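PDB 3SWX: probable enoyl-CoA hydratase/isomerase from Mycobacterium abscessus, which probably acts as an enoyl-CoA hydratase or isomerase of the crotonase family, working on acyl-CoA thioesters. Local coordinates for residues Gly148-Arg153 with Arg165-Ala170; Trp160-Arg165 with His179-Val184. All coordinates share one frame; numbering follows the deposited sequence.

Contact 1 (148-153 with 165-170) and contact 2 (160-165 with 179-184) both use helix 160-167 and share Arg165, and their segments alternate along the chain. Their centres lie about 9 Å apart, each about 17 Å from the centre of the chain. Trp166 CD1 and Ile181 CD1 join them at 3.9 Å, while Phe154 of helix 150-158 touches Met167 and Trp166 in contact 1 and Ala163, Ile181 and Ile183 in contact 2. Both contacts reach the second subunit, which places this helical layer at an interface of the three-chain assembly, consistent with the trimers of the crotonase family.

Contact 1: Gly148-Arg153 with Arg165-Ala170; sequences GGATIR and RWMLTA
Next to the Ala150-Met167 contact, the carbonyl O of Gly149 holds the first turn of helix 150-158 by two backbone bonds, from Ile152 N at 3.0 Å and from Arg153 N at 2.9 Å. Gly149 is the N-cap residue, with a positive phi (107°) that favours glycine, and on its two flanks Gly148 N and Ala150 N both donate to Glu119 OE1. The thioether of Met167 reaches this turn from helix 160-167. Its SD lies 3.8 Å from the methyl CB of Ala150 and 3.6 Å from Ala150 O, so the sulfur meets both the side chain and the backbone of one residue. The Met167 side chain is extended through chi2 (-168°) and folds at chi3 (-59°), which leaves CE 4.1 Å from Ala150 O. Phe154 and Pro155 of helix 150-158 also pack on Met167. Farther along, Thr169 OG1 donates to Arg165 O at 2.7 Å, in the carbonyl plane, and also bonds Asp171 N. Thr151 turns its hydroxyl to Asn218 of the second subunit. Dispersion contact of the sulfur with a methyl and a carbonyl thus joins the segments, whereas the polar bonds lie within each segment or run to Glu119, Asp171 and the second subunit.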
loop_
_atom_site.group_PDB
_atom_site.type_symbol
_atom_site.label_atom_id
_atom_site.label_comp_id
_atom_site.label_asym_id
_atom_site.label_seq_id
_atom_site.Cartn_x
_atom_site.Cartn_y
_atom_site.Cartn_z
ATOM N N GLY B 148 18.234 0.196 6.937
ATOM C CA GLY B 148 17.460 0.535 8.157
ATOM C C GLY B 148 15.961 0.311 8.014
ATOM O O GLY B 148 15.157 0.854 8.794
ATOM N N GLY B 149 15.570 -0.479 7.011
ATOM C CA GLY B 149 14.165 -0.799 6.778
ATOM C C GLY B 149 13.470 -0.152 5.585
ATOM O O GLY B 149 12.332 -0.551 5.259
ATOM N N ALA B 150 14.104 0.828 4.925
ATOM C CA ALA B 150 13.484 1.461 3.746
ATOM C C ALA B 150 13.092 0.415 2.703
ATOM O O ALA B 150 12.080 0.550 2.041
ATOM C CB ALA B 150 14.437 2.538 3.085
ATOM N N THR B 151 13.909 -0.623 2.540
ATOM C CA THR B 151 13.640 -1.626 1.509
ATOM C C THR B 151 12.324 -2.353 1.750
ATOM O O THR B 151 11.680 -2.790 0.795
ATOM C CB THR B 151 14.758 -2.659 1.404
ATOM O OG1 THR B 151 15.003 -3.239 2.696
ATOM C CG2 THR B 151 16.045 -1.992 0.839
ATOM N N ILE B 152 11.910 -2.417 3.012
ATOM C CA ILE B 152 10.689 -3.100 3.419
ATOM C C ILE B 152 9.526 -2.100 3.468
ATOM O O ILE B 152 8.482 -2.326 2.866
ATOM C CB ILE B 152 10.847 -3.755 4.818
ATOM C CG1 ILE B 152 11.955 -4.798 4.791
ATOM C CG2 ILE B 152 9.492 -4.370 5.312
ATOM C CD1 ILE B 152 12.508 -5.180 6.176
ATOM N N ARG B 153 9.739 -0.978 4.156
ATOM C CA ARG B 153 8.652 -0.073 4.492
ATOM C C ARG B 153 8.336 0.973 3.448
ATOM O O ARG B 153 7.218 1.420 3.398
ATOM C CB ARG B 153 8.939 0.615 5.827
ATOM C CG ARG B 153 9.071 -0.397 6.964
ATOM C CD ARG B 153 9.707 0.191 8.177
ATOM N NE ARG B 153 9.785 -0.826 9.226
ATOM C CZ ARG B 153 10.636 -0.815 10.245
ATOM N NH1 ARG B 153 11.534 0.137 10.368
ATOM N NH2 ARG B 153 10.603 -1.802 11.122
ATOM N N ARG B 165 11.734 4.907 -7.376
ATOM C CA ARG B 165 12.090 6.175 -7.992
ATOM C C ARG B 165 13.108 6.930 -7.139
ATOM O O ARG B 165 14.045 7.552 -7.675
ATOM C CB ARG B 165 10.829 7.027 -8.177
ATOM C CG ARG B 165 11.084 8.474 -8.586
ATOM C CD ARG B 165 11.812 8.543 -9.887
ATOM N NE ARG B 165 12.127 9.919 -10.260
ATOM C CZ ARG B 165 13.271 10.543 -10.002
ATOM N NH1 ARG B 165 14.247 9.949 -9.310
ATOM N NH2 ARG B 165 13.431 11.787 -10.420
ATOM N N TRP B 166 12.915 6.879 -5.820
ATOM C CA TRP B 166 13.817 7.547 -4.884
ATOM C C TRP B 166 14.931 6.646 -4.350
ATOM O O TRP B 166 16.083 7.091 -4.262
ATOM C CB TRP B 166 13.023 8.228 -3.738
ATOM C CG TRP B 166 11.925 9.073 -4.312
ATOM C CD1 TRP B 166 10.581 8.889 -4.158
ATOM C CD2 TRP B 166 12.073 10.202 -5.189
ATOM N NE1 TRP B 166 9.881 9.849 -4.855
ATOM C CE2 TRP B 166 10.769 10.653 -5.515
ATOM C CE3 TRP B 166 13.173 10.872 -5.733
ATOM C CZ2 TRP B 166 10.538 11.750 -6.356
ATOM C CZ3 TRP B 166 12.941 11.960 -6.583
ATOM C CH2 TRP B 166 11.632 12.396 -6.869
ATOM N N MET B 167 14.637 5.392 -4.015
ATOM C CA MET B 167 15.694 4.512 -3.485
ATOM C C MET B 167 16.771 4.116 -4.521
ATOM O O MET B 167 17.945 3.937 -4.161
ATOM C CB MET B 167 15.092 3.255 -2.838
ATOM C CG MET B 167 14.223 3.540 -1.609
ATOM S SD MET B 167 13.827 2.037 -0.676
ATOM C CE MET B 167 13.000 1.077 -1.943
ATOM N N LEU B 168 16.411 4.033 -5.802
ATOM C CA LEU B 168 17.367 3.548 -6.817
ATOM C C LEU B 168 18.248 4.646 -7.396
ATOM O O LEU B 168 19.315 4.361 -7.950
ATOM C CB LEU B 168 16.664 2.800 -7.953
ATOM C CG LEU B 168 15.815 1.559 -7.598
ATOM C CD1 LEU B 168 15.312 0.917 -8.892
ATOM C CD2 LEU B 168 16.608 0.529 -6.787
ATOM N N THR B 169 17.791 5.885 -7.290
ATOM C CA THR B 169 18.443 7.031 -7.892
ATOM C C THR B 169 19.272 7.866 -6.915
ATOM O O THR B 169 20.146 8.611 -7.341
ATOM C CB THR B 169 17.397 7.980 -8.480
ATOM O OG1 THR B 169 16.573 8.478 -7.427
ATOM C CG2 THR B 169 16.529 7.279 -9.559
ATOM N N ALA B 170 18.965 7.770 -5.622
ATOM C CA ALA B 170 19.487 8.687 -4.604
ATOM C C ALA B 170 19.066 10.160 -4.816
ATOM O O ALA B 170 19.652 11.040 -4.194
ATOM C CB ALA B 170 21.022 8.565 -4.478
#

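Contact 2: Trp160-Arg165 with His179-Val184; sequences WGNAMR and HRIGIV
Asn162, Ile181 and Arg180 make the contact where helix 160-167 passes the C-terminal end of helix 175-180. Asn162 contributes the largest share of the buried surface: its side chain crosses that of Ile181 at a slant, with ND2 and CG each 3.7 Å from Ile181 CG2 and CB at 3.9 Å. Ile181 presents CG2 because this branch stands anti to the carbonyl carbon, beside the backbone N. The same methyl also sits over one face of the Arg180 guanidinium, 3.3 Å above its plane and offset toward the rim, and so packs against both the amide and the guanidinium. Arg180 bends at chi3 (62°) and brings NH2 to Asn162 OD1 in a weak hydrogen bond of 3.5 Å. The amide oxygen comes at the edge of the guanidinium, near its plane, while the two planar groups stand almost perpendicular (88°). Each has firmer ties elsewhere: Asn162 OD1 bonds Gln185 NE2 of the second subunit, Asn162 ND2 bonds Ala158 O, and Arg180 NE forms a salt bridge with Glu177. With both ends of the amide engaged, its rotation is probably fixed, and the chemistry ties the helix 160-167 surface to the subunit interface more strongly than to Arg180.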
loop_
_atom_site.group_PDB
_atom_site.type_symbol
_atom_site.label_atom_id
_atom_site.label_comp_id
_atom_site.label_asym_id
_atom_site.label_seq_id
_atom_site.Cartn_x
_atom_site.Cartn_y
_atom_site.Cartn_z
ATOM N N TRP B 160 5.558 0.345 -4.736
ATOM C CA TRP B 160 6.849 -0.071 -5.250
ATOM C C TRP B 160 7.483 1.010 -6.143
ATOM O O TRP B 160 8.588 1.447 -5.875
ATOM C CB TRP B 160 6.692 -1.395 -6.010
ATOM C CG TRP B 160 7.935 -1.947 -6.540
ATOM C CD1 TRP B 160 8.504 -1.662 -7.743
ATOM C CD2 TRP B 160 8.784 -2.912 -5.907
ATOM N NE1 TRP B 160 9.667 -2.394 -7.905
ATOM C CE2 TRP B 160 9.861 -3.158 -6.782
ATOM C CE3 TRP B 160 8.729 -3.603 -4.684
ATOM C CZ2 TRP B 160 10.881 -4.064 -6.481
ATOM C CZ3 TRP B 160 9.748 -4.504 -4.386
ATOM C CH2 TRP B 160 10.800 -4.733 -5.288
ATOM N N GLY B 161 6.791 1.436 -7.188
ATOM C CA GLY B 161 7.324 2.454 -8.105
ATOM C C GLY B 161 7.729 3.765 -7.479
ATOM O O GLY B 161 8.793 4.299 -7.779
ATOM N N ASN B 162 6.894 4.308 -6.607
ATOM C CA ASN B 162 7.224 5.574 -5.946
ATOM C C ASN B 162 8.445 5.430 -5.049
ATOM O O ASN B 162 9.314 6.319 -5.040
ATOM C CB ASN B 162 6.021 6.159 -5.166
ATOM C CG ASN B 162 4.918 6.717 -6.083
ATOM O OD1 ASN B 162 5.187 7.203 -7.169
ATOM N ND2 ASN B 162 3.678 6.656 -5.623
ATOM N N ALA B 163 8.538 4.300 -4.351
ATOM C CA ALA B 163 9.701 3.993 -3.521
ATOM C C ALA B 163 10.988 3.827 -4.330
ATOM O O ALA B 163 12.029 4.420 -3.997
ATOM C CB ALA B 163 9.444 2.735 -2.638
ATOM N N MET B 164 10.920 3.059 -5.403
ATOM C CA MET B 164 12.118 2.802 -6.218
ATOM C C MET B 164 12.645 4.036 -6.972
ATOM O O MET B 164 13.848 4.175 -7.204
ATOM C CB MET B 164 11.863 1.638 -7.170
ATOM C CG MET B 164 11.665 0.281 -6.445
ATOM S SD MET B 164 13.154 -0.143 -5.486
ATOM C CE MET B 164 12.533 -1.520 -4.470
ATOM N N ARG B 165 11.734 4.907 -7.376
ATOM C CA ARG B 165 12.090 6.175 -7.992
ATOM C C ARG B 165 13.108 6.930 -7.139
ATOM O O ARG B 165 14.045 7.552 -7.675
ATOM C CB ARG B 165 10.829 7.027 -8.177
ATOM C CG ARG B 165 11.084 8.474 -8.586
ATOM C CD ARG B 165 11.812 8.543 -9.887
ATOM N NE ARG B 165 12.127 9.919 -10.260
ATOM C CZ ARG B 165 13.271 10.543 -10.002
ATOM N NH1 ARG B 165 14.247 9.949 -9.310
ATOM N NH2 ARG B 165 13.431 11.787 -10.420
ATOM N N HIS B 179 4.729 13.686 1.150
ATOM C CA HIS B 179 3.350 13.692 1.583
ATOM C C HIS B 179 2.439 13.030 0.549
ATOM O O HIS B 179 1.511 12.292 0.911
ATOM C CB HIS B 179 2.934 15.140 1.824
ATOM C CG HIS B 179 1.497 15.316 2.167
ATOM N ND1 HIS B 179 0.947 14.814 3.325
ATOM C CD2 HIS B 179 0.502 15.983 1.537
ATOM C CE1 HIS B 179 -0.328 15.152 3.386
ATOM N NE2 HIS B 179 -0.623 15.862 2.316
ATOM N N ARG B 180 2.717 13.286 -0.731
ATOM C CA ARG B 180 1.959 12.677 -1.830
ATOM C C ARG B 180 2.021 11.155 -1.737
ATOM O O ARG B 180 0.995 10.476 -1.839
ATOM C CB ARG B 180 2.487 13.089 -3.198
ATOM C CG ARG B 180 1.468 12.808 -4.327
ATOM C CD ARG B 180 2.027 13.177 -5.702
ATOM N NE ARG B 180 3.200 12.377 -6.040
ATOM C CZ ARG B 180 3.174 11.148 -6.559
ATOM N NH1 ARG B 180 2.020 10.551 -6.825
ATOM N NH2 ARG B 180 4.317 10.523 -6.818
ATOM N N ILE B 181 3.220 10.637 -1.493
ATOM C CA ILE B 181 3.421 9.196 -1.526
ATOM C C ILE B 181 3.261 8.505 -0.182
ATOM O O ILE B 181 3.523 7.315 -0.084
ATOM C CB ILE B 181 4.740 8.824 -2.221
ATOM C CG1 ILE B 181 5.961 9.177 -1.363
ATOM C CG2 ILE B 181 4.787 9.521 -3.607
ATOM C CD1 ILE B 181 7.295 8.981 -2.086
ATOM N N GLY B 182 2.843 9.239 0.851
ATOM C CA GLY B 182 2.380 8.627 2.098
ATOM C C GLY B 182 3.357 8.533 3.258
ATOM O O GLY B 182 2.966 8.069 4.343
ATOM N N ILE B 183 4.610 8.940 3.055
ATOM C CA ILE B 183 5.605 8.931 4.145
ATOM C C ILE B 183 5.312 10.016 5.189
ATOM O O ILE B 183 5.527 9.823 6.376
ATOM C CB ILE B 183 7.046 9.272 3.655
ATOM C CG1 ILE B 183 7.611 8.245 2.713
ATOM C CG2 ILE B 183 8.020 9.351 4.842
ATOM C CD1 ILE B 183 9.069 8.697 2.253
ATOM N N VAL B 184 4.869 11.177 4.725
ATOM C CA VAL B 184 4.587 12.311 5.597
ATOM C C VAL B 184 3.078 12.511 5.680
ATOM O O VAL B 184 2.421 12.615 4.648
ATOM C CB VAL B 184 5.227 13.590 5.021
ATOM C CG1 VAL B 184 4.632 14.861 5.694
ATOM C CG2 VAL B 184 6.733 13.536 5.189
#